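Local coordinates for orphan protein TM0875 (Thermotoga maritima, PDB 1O22), which is of unknown function but has a fold that was new when its structure was solved, and assembles as a pair of subunits, at residues 146-149 / 150-154; 51-54 / 55-58; 108-112 / 113-117; 139-142 / 143-147. One frame throughout, in Å; residues are numbered along the deposited sequence. Where two conformers were deposited one is given.

Contact 1 (146-149 / 150-154); sequences KYFF and ESKGW
With chi1 at 77°, S151 holds its OG between its own backbone N and carbonyl carbon, and from there the hydroxyl turns back to give its proton to the oxygen of F148, OG to O 2.6 Å. F149 and W154 both set CG opposite their carbonyl carbons, which brings an edge of each ring to the other, the side chains crossing at about a right angle, with F149 CD1 lying 3.9 Å from W154 CE3. The bend of K152 at chi2 (-66°) lays its aliphatic chain over one face of the F148 ring, with CE 3.8 Å from CE1 of that ring, while its CB sits over the centre of the indole of W154.

This is how helix 137-152 ends, in a Schellman motif: G153 leaves helical geometry with a positive phi of 83°, and W154 N then turns back to F149 O at 3.0 Å. The same oxygen accepts from K152 N, also at 3.0 Å, the two donors lying above opposite faces of its carbonyl plane. The F149 ring stacks with Y159; further back on the helix, the Y147 hydroxyl is hydrogen-bonded to D109. F148 O, whose helical bond from K152 N is weak, thus gains the S151 hydroxyl, and F149 O takes the N-H groups of K152 and W154, while the K152 chain lies between the F148 ring and the W154 indole.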
loop_
_atom_site.group_PDB
_atom_site.type_symbol
_atom_site.label_atom_id
_atom_site.label_comp_id
_atom_site.label_asym_id
_atom_site.label_seq_id
_atom_site.Cartn_x
_atom_site.Cartn_y
_atom_site.Cartn_z
ATOM N N LYS A 146 20.712 -3.573 2.973
ATOM C CA LYS A 146 21.660 -2.487 3.219
ATOM C C LYS A 146 21.044 -1.151 2.845
ATOM O O LYS A 146 21.143 -0.209 3.601
ATOM C CB LYS A 146 22.932 -2.647 2.410
ATOM C CG LYS A 146 23.981 -3.509 3.009
ATOM C CD LYS A 146 25.180 -3.613 2.056
ATOM C CE LYS A 146 25.189 -4.896 1.195
ATOM N NZ LYS A 146 26.150 -5.952 1.702
ATOM N N TYR A 147 20.446 -1.073 1.652
ATOM C CA TYR A 147 19.686 0.089 1.236
ATOM C C TYR A 147 18.609 0.467 2.255
ATOM O O TYR A 147 18.485 1.652 2.626
ATOM C CB TYR A 147 19.012 -0.116 -0.144
ATOM C CG TYR A 147 17.921 0.886 -0.403
ATOM C CD1 TYR A 147 18.224 2.181 -0.870
ATOM C CD2 TYR A 147 16.593 0.577 -0.155
ATOM C CE1 TYR A 147 17.228 3.118 -1.088
ATOM C CE2 TYR A 147 15.598 1.509 -0.351
ATOM C CZ TYR A 147 15.909 2.769 -0.842
ATOM O OH TYR A 147 14.877 3.680 -1.048
ATOM N N PHE A 148 17.835 -0.522 2.683
ATOM C CA PHE A 148 16.721 -0.311 3.594
ATOM C C PHE A 148 17.176 0.281 4.950
ATOM O O PHE A 148 16.697 1.313 5.387
ATOM C CB PHE A 148 15.919 -1.618 3.790
ATOM C CG PHE A 148 14.838 -1.511 4.858
ATOM C CD1 PHE A 148 13.619 -0.949 4.581
ATOM C CD2 PHE A 148 15.100 -1.930 6.164
ATOM C CE1 PHE A 148 12.665 -0.805 5.570
ATOM C CE2 PHE A 148 14.145 -1.822 7.157
ATOM C CZ PHE A 148 12.933 -1.239 6.873
ATOM N N PHE A 149 18.130 -0.362 5.593
ATOM C CA PHE A 149 18.645 0.136 6.869
ATOM C C PHE A 149 19.260 1.520 6.707
ATOM O O PHE A 149 18.978 2.402 7.489
ATOM C CB PHE A 149 19.642 -0.860 7.503
ATOM C CG PHE A 149 19.001 -2.136 7.957
ATOM C CD1 PHE A 149 17.852 -2.112 8.713
ATOM C CD2 PHE A 149 19.510 -3.370 7.571
ATOM C CE1 PHE A 149 17.250 -3.278 9.113
ATOM C CE2 PHE A 149 18.895 -4.527 7.975
ATOM C CZ PHE A 149 17.775 -4.478 8.737
ATOM N N GLU A 150 20.064 1.720 5.675
ATOM C CA GLU A 150 20.672 3.030 5.461
ATOM C C GLU A 150 19.618 4.132 5.213
ATOM O O GLU A 150 19.758 5.254 5.716
ATOM C CB GLU A 150 21.704 2.978 4.347
ATOM C CG GLU A 150 22.934 2.158 4.726
ATOM C CD GLU A 150 23.865 1.867 3.548
ATOM O OE1 GLU A 150 23.594 2.360 2.429
ATOM O OE2 GLU A 150 24.874 1.143 3.746
ATOM N N SER A 151 18.547 3.795 4.509
ATOM C CA SER A 151 17.422 4.706 4.285
ATOM C C SER A 151 16.735 5.162 5.588
ATOM O O SER A 151 16.124 6.248 5.638
ATOM C CB SER A 151 16.376 4.095 3.315
ATOM O OG SER A 151 15.522 3.104 3.926
ATOM N N LYS A 152 16.806 4.327 6.620
ATOM C CA LYS A 152 16.183 4.623 7.906
ATOM C C LYS A 152 17.139 5.292 8.870
ATOM O O LYS A 152 16.723 5.739 9.937
ATOM C CB LYS A 152 15.645 3.339 8.555
ATOM C CG LYS A 152 14.554 2.661 7.764
ATOM C CD LYS A 152 13.296 3.508 7.689
ATOM C CE LYS A 152 12.282 2.777 6.888
ATOM N NZ LYS A 152 10.971 3.431 6.816
ATOM N N GLY A 153 18.418 5.298 8.519
ATOM C CA GLY A 153 19.465 5.810 9.363
ATOM C C GLY A 153 19.916 4.806 10.384
ATOM O O GLY A 153 20.378 5.187 11.403
ATOM N N TRP A 154 19.777 3.514 10.117
ATOM C CA TRP A 154 20.128 2.489 11.091
ATOM C C TRP A 154 21.350 1.758 10.603
ATOM O O TRP A 154 21.589 1.732 9.428
ATOM C CB TRP A 154 18.961 1.503 11.283
ATOM C CG TRP A 154 17.694 2.138 11.703
ATOM C CD1 TRP A 154 17.547 3.313 12.408
ATOM C CD2 TRP A 154 16.371 1.639 11.491
ATOM N NE1 TRP A 154 16.214 3.577 12.612
ATOM C CE2 TRP A 154 15.469 2.577 12.047
ATOM C CE3 TRP A 154 15.848 0.498 10.867
ATOM C CZ2 TRP A 154 14.082 2.405 12.016
ATOM C CZ3 TRP A 154 14.465 0.334 10.816
ATOM C CH2 TRP A 154 13.599 1.297 11.380
#

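Contact 2 (51-54 / 55-58); sequences VNSE and LIGR
N52 and R58 are joined by a pair of hydrogen bonds in which an asparagine side chain does the work of a strand's backbone. From CB, which leaves the main chain to one side of strand 56-66, the side chain turns so that CG lies beside the backbone N (chi1 -77°) and the amide at its tip reaches the strand. CG itself stands 3.5 Å from R58 N. OD1 accepts from that N at 2.9 Å along a nearly straight bond, with the donor above the carbonyl plane, and also passes 3.2 Å from G57 CA. ND2 gives a proton to R58 O at 2.8 Å, with the acceptor in the plane of the asparagine amide; N121 donates to this same oxygen.

G57 lies directly beneath the amide, where any CB would run into N52 CG. Further round the turn, S53 N binds I56 O at 2.9 Å, and S53 OG accepts from L55 N at 3.1 Å, so that this one serine holds two successive residues, L55 and I56, on the far side of the turn. S53 O meanwhile takes a proton from the hydroxyl of Y23, on the adjoining strand 19-25, and V51 makes backbone bonds to the second subunit. Were the asparagine exchanged for an alanine, R58 N would be likely to lose its acceptor, and R58 O one of its two donors. Asparagine suits the site because one flat group both gives and accepts, matching the N-H and C=O of a single residue, R58, near the start of the strand.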
loop_
_atom_site.group_PDB
_atom_site.type_symbol
_atom_site.label_atom_id
_atom_site.label_comp_id
_atom_site.label_asym_id
_atom_site.label_seq_id
_atom_site.Cartn_x
_atom_site.Cartn_y
_atom_site.Cartn_z
ATOM N N VAL A 51 4.105 -2.200 15.347
ATOM C CA VAL A 51 4.317 -1.095 14.416
ATOM C C VAL A 51 5.798 -1.150 14.029
ATOM O O VAL A 51 6.638 -1.358 14.883
ATOM C CB VAL A 51 3.948 0.258 15.125
ATOM C CG1 VAL A 51 4.185 1.454 14.220
ATOM C CG2 VAL A 51 2.492 0.219 15.556
ATOM N N ASN A 52 6.120 -1.035 12.752
ATOM C CA ASN A 52 7.515 -1.031 12.307
ATOM C C ASN A 52 8.309 0.036 13.035
ATOM O O ASN A 52 7.869 1.163 13.162
ATOM C CB ASN A 52 7.640 -0.852 10.791
ATOM C CG ASN A 52 7.326 -2.133 10.013
ATOM O OD1 ASN A 52 6.815 -3.108 10.573
ATOM N ND2 ASN A 52 7.626 -2.128 8.722
ATOM N N SER A 53 9.454 -0.357 13.579
ATOM C CA SER A 53 10.292 0.542 14.362
ATOM C C SER A 53 11.754 0.153 14.154
ATOM O O SER A 53 12.073 -0.812 13.445
ATOM C CB SER A 53 9.942 0.444 15.863
ATOM O OG SER A 53 10.316 -0.827 16.400
ATOM N N GLU A 54 12.639 0.867 14.835
ATOM C CA GLU A 54 14.041 0.486 14.865
ATOM C C GLU A 54 14.316 -0.827 15.550
ATOM O O GLU A 54 15.411 -1.372 15.371
ATOM C CB GLU A 54 14.981 1.644 15.344
ATOM C CG GLU A 54 15.238 1.955 16.784
ATOM C CD GLU A 54 16.172 3.179 16.864
ATOM O OE1 GLU A 54 17.397 3.043 16.571
ATOM O OE2 GLU A 54 15.665 4.288 17.141
ATOM N N LEU A 55 13.365 -1.348 16.323
ATOM C CA LEU A 55 13.572 -2.600 17.046
ATOM C C LEU A 55 13.152 -3.836 16.282
ATOM O O LEU A 55 13.717 -4.882 16.477
ATOM C CB LEU A 55 12.850 -2.587 18.399
ATOM C CG LEU A 55 13.233 -1.410 19.288
ATOM C CD1 LEU A 55 12.362 -1.416 20.539
ATOM C CD2 LEU A 55 14.732 -1.478 19.651
ATOM N N ILE A 56 12.110 -3.697 15.466
ATOM C CA ILE A 56 11.429 -4.808 14.856
ATOM C C ILE A 56 10.520 -4.263 13.734
ATOM O O ILE A 56 9.979 -3.159 13.829
ATOM C CB ILE A 56 10.583 -5.606 15.926
ATOM C CG1 ILE A 56 9.977 -6.855 15.282
ATOM C CG2 ILE A 56 9.494 -4.715 16.581
ATOM C CD1 ILE A 56 9.574 -7.969 16.254
ATOM N N GLY A 57 10.329 -5.067 12.702
ATOM C CA GLY A 57 9.367 -4.737 11.687
ATOM C C GLY A 57 9.152 -5.810 10.658
ATOM O O GLY A 57 9.838 -6.818 10.617
ATOM N N ARG A 58 8.183 -5.546 9.797
ATOM C CA ARG A 58 7.849 -6.418 8.669
ATOM C C ARG A 58 7.717 -5.593 7.392
ATOM O O ARG A 58 7.033 -4.555 7.369
ATOM C CB ARG A 58 6.531 -7.120 8.926
ATOM C CG ARG A 58 6.096 -8.078 7.822
ATOM C CD ARG A 58 4.889 -8.917 8.229
ATOM N NE ARG A 58 3.709 -8.091 8.342
ATOM C CZ ARG A 58 2.474 -8.551 8.514
ATOM N NH1 ARG A 58 2.228 -9.858 8.575
ATOM N NH2 ARG A 58 1.465 -7.689 8.608
#

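Contact 3 (108-112 / 113-117); sequences LDSYG and DMKIL
Four backbone hydrogen bonds join D109 to I116 and Y111 to M114, the two hydrogen-bonded pairs of an antiparallel hairpin. D109 N to I116 O and D109 O to I116 N are both 2.9 Å; Y111 N meets M114 O at 2.9 Å in the straightest of the four, and M114 N returns to Y111 O. Between them S110 and K115 form a non-hydrogen-bonded pair, where K115 CA approaches D109 O at 3.3 Å in a CA-H...O contact. The chain reverses through a type II' turn whose second residue, G112, has a positive phi of 59°; a water bridges G112 O and M114 O.

Among the van der Waals contacts, L108 CD2 lies 3.7 Å from K115 CB, the two side chains crossing at about a right angle. Y111 CB rests 3.7 Å from I116 CD1, on the face turned to helix 137-152. K115, bent at chi2 (-56°) and again further out, folds its methylene CE back to 3.4 Å from the hydroxyl oxygen OG of S110.

The polar bond of that lysine runs from NZ to the carbonyl of P73. Cutting it back to an alanine removes the methylenes beside S110 OG and would probably leave the P73 carbonyl without this donor. Backbone bonds thus fix the register; the helix-side face appears to combine apolar M114 and I116 with the D109-Y147 hydrogen bond, and the other carries S110 and K115.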
loop_
_atom_site.group_PDB
_atom_site.type_symbol
_atom_site.label_atom_id
_atom_site.label_comp_id
_atom_site.label_asym_id
_atom_site.label_seq_id
_atom_site.Cartn_x
_atom_site.Cartn_y
_atom_site.Cartn_z
ATOM N N LEU A 108 11.870 6.743 -8.657
ATOM C CA LEU A 108 12.459 5.584 -7.996
ATOM C C LEU A 108 13.807 5.986 -7.403
ATOM O O LEU A 108 14.546 6.719 -8.038
ATOM C CB LEU A 108 12.637 4.427 -8.994
ATOM C CG LEU A 108 11.340 3.626 -9.215
ATOM C CD1 LEU A 108 10.375 4.335 -10.058
ATOM C CD2 LEU A 108 11.698 2.274 -9.808
ATOM N N ASP A 109 14.149 5.494 -6.218
ATOM C CA ASP A 109 15.521 5.624 -5.732
ATOM C C ASP A 109 16.493 4.687 -6.484
ATOM O O ASP A 109 16.082 3.681 -7.035
ATOM C CB ASP A 109 15.606 5.250 -4.256
ATOM C CG ASP A 109 14.930 6.244 -3.338
ATOM O OD1 ASP A 109 14.712 7.419 -3.722
ATOM O OD2 ASP A 109 14.618 5.916 -2.169
ATOM N N SER A 110 17.775 5.035 -6.463
ATOM C CA SER A 110 18.858 4.274 -7.073
ATOM C C SER A 110 19.751 3.705 -5.987
ATOM O O SER A 110 20.113 4.429 -5.083
ATOM C CB SER A 110 19.725 5.179 -7.925
ATOM O OG SER A 110 18.997 5.686 -9.013
ATOM N N TYR A 111 20.071 2.415 -6.043
ATOM C CA TYR A 111 21.083 1.840 -5.129
ATOM C C TYR A 111 21.914 0.866 -5.947
ATOM O O TYR A 111 21.437 -0.195 -6.292
ATOM C CB TYR A 111 20.434 1.155 -3.917
ATOM C CG TYR A 111 21.405 0.813 -2.805
ATOM C CD1 TYR A 111 21.938 1.814 -2.001
ATOM C CD2 TYR A 111 21.831 -0.487 -2.590
ATOM C CE1 TYR A 111 22.855 1.521 -1.006
ATOM C CE2 TYR A 111 22.739 -0.795 -1.581
ATOM C CZ TYR A 111 23.248 0.214 -0.790
ATOM O OH TYR A 111 24.166 -0.068 0.222
ATOM N N GLY A 112 23.124 1.271 -6.314
ATOM C CA GLY A 112 23.886 0.590 -7.367
ATOM C C GLY A 112 23.142 0.573 -8.710
ATOM O O GLY A 112 22.667 1.604 -9.173
ATOM N N ASP A 113 23.010 -0.610 -9.298
ATOM C CA ASP A 113 22.175 -0.840 -10.503
ATOM C C ASP A 113 20.685 -1.025 -10.247
ATOM O O ASP A 113 19.874 -1.106 -11.201
ATOM C CB ASP A 113 22.653 -2.090 -11.233
ATOM C CG ASP A 113 24.060 -1.973 -11.712
ATOM O OD1 ASP A 113 24.630 -0.854 -11.612
ATOM O OD2 ASP A 113 24.683 -2.948 -12.185
HETATM N N MSE A 114 20.308 -1.093 -8.976
HETATM C CA MSE A 114 18.915 -1.324 -8.618
HETATM C C MSE A 114 18.137 -0.004 -8.565
HETATM O O MSE A 114 18.671 1.044 -8.157
HETATM C CB MSE A 114 18.881 -2.164 -7.332
HETATM C CG MSE A 114 17.778 -2.071 -6.387
HETATM SE SE MSE A 114 18.299 -3.192 -4.721
HETATM C CE MSE A 114 19.143 -4.711 -5.436
ATOM N N LYS A 115 16.891 -0.069 -9.041
ATOM C CA LYS A 115 15.881 0.971 -8.821
ATOM C C LYS A 115 14.798 0.463 -7.863
ATOM O O LYS A 115 14.342 -0.646 -7.943
ATOM C CB LYS A 115 15.246 1.409 -10.128
ATOM C CG LYS A 115 16.182 1.975 -11.095
ATOM C CD LYS A 115 17.001 3.168 -10.562
ATOM C CE LYS A 115 16.377 4.460 -10.862
ATOM N NZ LYS A 115 16.616 4.811 -12.279
ATOM N N ILE A 116 14.382 1.324 -6.968
ATOM C CA ILE A 116 13.562 0.929 -5.831
ATOM C C ILE A 116 12.391 1.896 -5.739
ATOM O O ILE A 116 12.578 3.119 -5.663
ATOM C CB ILE A 116 14.384 0.994 -4.526
ATOM C CG1 ILE A 116 15.589 0.056 -4.596
ATOM C CG2 ILE A 116 13.493 0.738 -3.320
ATOM C CD1 ILE A 116 16.769 0.631 -4.020
ATOM N N LEU A 117 11.207 1.311 -5.757
ATOM C CA LEU A 117 9.937 1.979 -5.542
ATOM C C LEU A 117 9.435 1.596 -4.151
ATOM O O LEU A 117 9.317 0.423 -3.824
ATOM C CB LEU A 117 8.924 1.490 -6.556
ATOM C CG LEU A 117 7.563 2.181 -6.612
ATOM C CD1 LEU A 117 7.666 3.704 -6.851
ATOM C CD2 LEU A 117 6.774 1.507 -7.726
HETATM O O HOH W 1 20.545 2.487 -10.152
#

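Contact 4 (139-142 / 143-147); sequences ELVE and EFMKY
Successive backbone bonds tie E139 to E143, L140 to F144, V141 to M145 and E142 to K146, each amide giving its proton to the oxygen four residues back. F144 N to L140 O and M145 N to V141 O are both 2.9 Å, and K146 N to E142 O is longer at 3.2 Å. E142 and K146 carry opposite charges on side chains that cross at about a right angle, yet in one of the two conformers of E142 its OE1 stays 4.7 Å from K146 NZ, so any ion pairing here is doubtful.

These bonds make up the middle of helix 137-152, an amphipathic helix laid across one face of the mixed sheet. On its buried side V141 and M145, a selenomethionine, lie side by side and point the same way, CG1 of the one 4.1 Å from CG of the other. M145 has CG opposite its carbonyl carbon (chi1 -70°), which brings that atom to 3.3 Å from V141 O before the chain bends away toward I21 and F161. F144 turns its ring edge toward V141 O and meets Y123 edge-to-face, packing also on I59 and L61, while L140 lies against I125 and V127 of strand 122-128.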
loop_
_atom_site.group_PDB
_atom_site.type_symbol
_atom_site.label_atom_id
_atom_site.label_comp_id
_atom_site.label_asym_id
_atom_site.label_seq_id
_atom_site.Cartn_x
_atom_site.Cartn_y
_atom_site.Cartn_z
ATOM N N GLU A 139 21.710 -12.762 -2.404
ATOM C CA GLU A 139 22.563 -11.638 -2.747
ATOM C C GLU A 139 21.754 -10.363 -2.987
ATOM O O GLU A 139 22.117 -9.306 -2.487
ATOM C CB GLU A 139 23.374 -11.936 -3.998
ATOM C CG GLU A 139 24.466 -12.975 -3.825
ATOM C CD GLU A 139 25.151 -13.262 -5.153
ATOM O OE1 GLU A 139 24.621 -14.070 -5.923
ATOM O OE2 GLU A 139 26.197 -12.648 -5.436
ATOM N N LEU A 140 20.666 -10.489 -3.735
ATOM C CA LEU A 140 19.746 -9.382 -3.964
ATOM C C LEU A 140 19.119 -8.849 -2.687
ATOM O O LEU A 140 19.095 -7.648 -2.459
ATOM C CB LEU A 140 18.619 -9.755 -4.948
ATOM C CG LEU A 140 18.814 -9.550 -6.447
ATOM C CD1 LEU A 140 18.512 -8.115 -6.790
ATOM C CD2 LEU A 140 20.226 -9.955 -6.884
ATOM N N VAL A 141 18.542 -9.734 -1.907
ATOM C CA VAL A 141 17.926 -9.348 -0.637
ATOM C C VAL A 141 18.951 -8.672 0.274
ATOM O O VAL A 141 18.630 -7.660 0.897
ATOM C CB VAL A 141 17.230 -10.516 0.073
ATOM C CG1 VAL A 141 16.743 -10.101 1.471
ATOM C CG2 VAL A 141 16.005 -10.985 -0.756
ATOM N N GLU A 142 20.173 -9.189 0.338
ATOM C CA GLU A 142 21.154 -8.589 1.226
ATOM C C GLU A 142 21.509 -7.172 0.788
ATOM O O GLU A 142 21.674 -6.282 1.641
ATOM C CB GLU A 142 22.436 -9.398 1.379
ATOM C CG GLU A 142 23.445 -8.679 2.309
ATOM C CD GLU A 142 22.946 -8.490 3.756
ATOM O OE1 GLU A 142 22.422 -7.380 4.137
ATOM O OE2 GLU A 142 23.085 -9.469 4.532
ATOM N N GLU A 143 21.620 -6.952 -0.525
ATOM C CA GLU A 143 21.840 -5.582 -1.031
ATOM C C GLU A 143 20.653 -4.693 -0.697
ATOM O O GLU A 143 20.832 -3.549 -0.325
ATOM C CB GLU A 143 22.049 -5.543 -2.541
ATOM C CG GLU A 143 23.489 -5.654 -2.967
ATOM C CD GLU A 143 24.242 -4.331 -2.862
ATOM O OE1 GLU A 143 24.084 -3.446 -3.762
ATOM O OE2 GLU A 143 25.013 -4.193 -1.881
ATOM N N PHE A 144 19.443 -5.191 -0.927
ATOM C CA PHE A 144 18.260 -4.417 -0.628
ATOM C C PHE A 144 18.222 -3.999 0.855
ATOM O O PHE A 144 17.851 -2.866 1.156
ATOM C CB PHE A 144 16.965 -5.131 -0.988
ATOM C CG PHE A 144 15.781 -4.457 -0.439
ATOM C CD1 PHE A 144 15.331 -3.269 -0.990
ATOM C CD2 PHE A 144 15.133 -4.971 0.680
ATOM C CE1 PHE A 144 14.244 -2.598 -0.447
ATOM C CE2 PHE A 144 14.064 -4.290 1.244
ATOM C CZ PHE A 144 13.597 -3.128 0.668
HETATM N N MSE A 145 18.608 -4.916 1.751
HETATM C CA MSE A 145 18.548 -4.677 3.189
HETATM C C MSE A 145 19.575 -3.648 3.664
HETATM O O MSE A 145 19.274 -2.848 4.571
HETATM C CB MSE A 145 18.602 -5.975 3.988
HETATM C CG MSE A 145 17.339 -6.823 3.846
HETATM SE SE MSE A 145 15.622 -5.877 4.206
HETATM C CE MSE A 145 15.796 -5.801 6.296
ATOM N N LYS A 146 20.712 -3.573 2.973
ATOM C CA LYS A 146 21.660 -2.487 3.219
ATOM C C LYS A 146 21.044 -1.151 2.845
ATOM O O LYS A 146 21.143 -0.209 3.601
ATOM C CB LYS A 146 22.932 -2.647 2.410
ATOM C CG LYS A 146 23.981 -3.509 3.009
ATOM C CD LYS A 146 25.180 -3.613 2.056
ATOM C CE LYS A 146 25.189 -4.896 1.195
ATOM N NZ LYS A 146 26.150 -5.952 1.702
ATOM N N TYR A 147 20.446 -1.073 1.652
ATOM C CA TYR A 147 19.686 0.089 1.236
ATOM C C TYR A 147 18.609 0.467 2.255
ATOM O O TYR A 147 18.485 1.652 2.626
ATOM C CB TYR A 147 19.012 -0.116 -0.144
ATOM C CG TYR A 147 17.921 0.886 -0.403
ATOM C CD1 TYR A 147 18.224 2.181 -0.870
ATOM C CD2 TYR A 147 16.593 0.577 -0.155
ATOM C CE1 TYR A 147 17.228 3.118 -1.088
ATOM C CE2 TYR A 147 15.598 1.509 -0.351
ATOM C CZ TYR A 147 15.909 2.769 -0.842
ATOM O OH TYR A 147 14.877 3.680 -1.048
#

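Contacts 1 and 4 overlap on helix 137-152, sharing K146 and Y147, with centres 10 Å apart and contact 1 running on past the helix end. The hairpin of contact 3 lies alongside both, 13 Å and 11 Å away between centres: besides the Y147-D109 pair, Y111 CG packs on Y147 CB at 3.7 Å. At the helix end, the indole of W154 in contact 1 rests on the turn of contact 2, its CH2 atom 3.3 Å from S53 O. Contacts 2 and 3 do not touch, their nearest atoms being about 12 Å apart, but both belong to the same mixed sheet, and contact 1 touches each of them. No ligand or active site is known here.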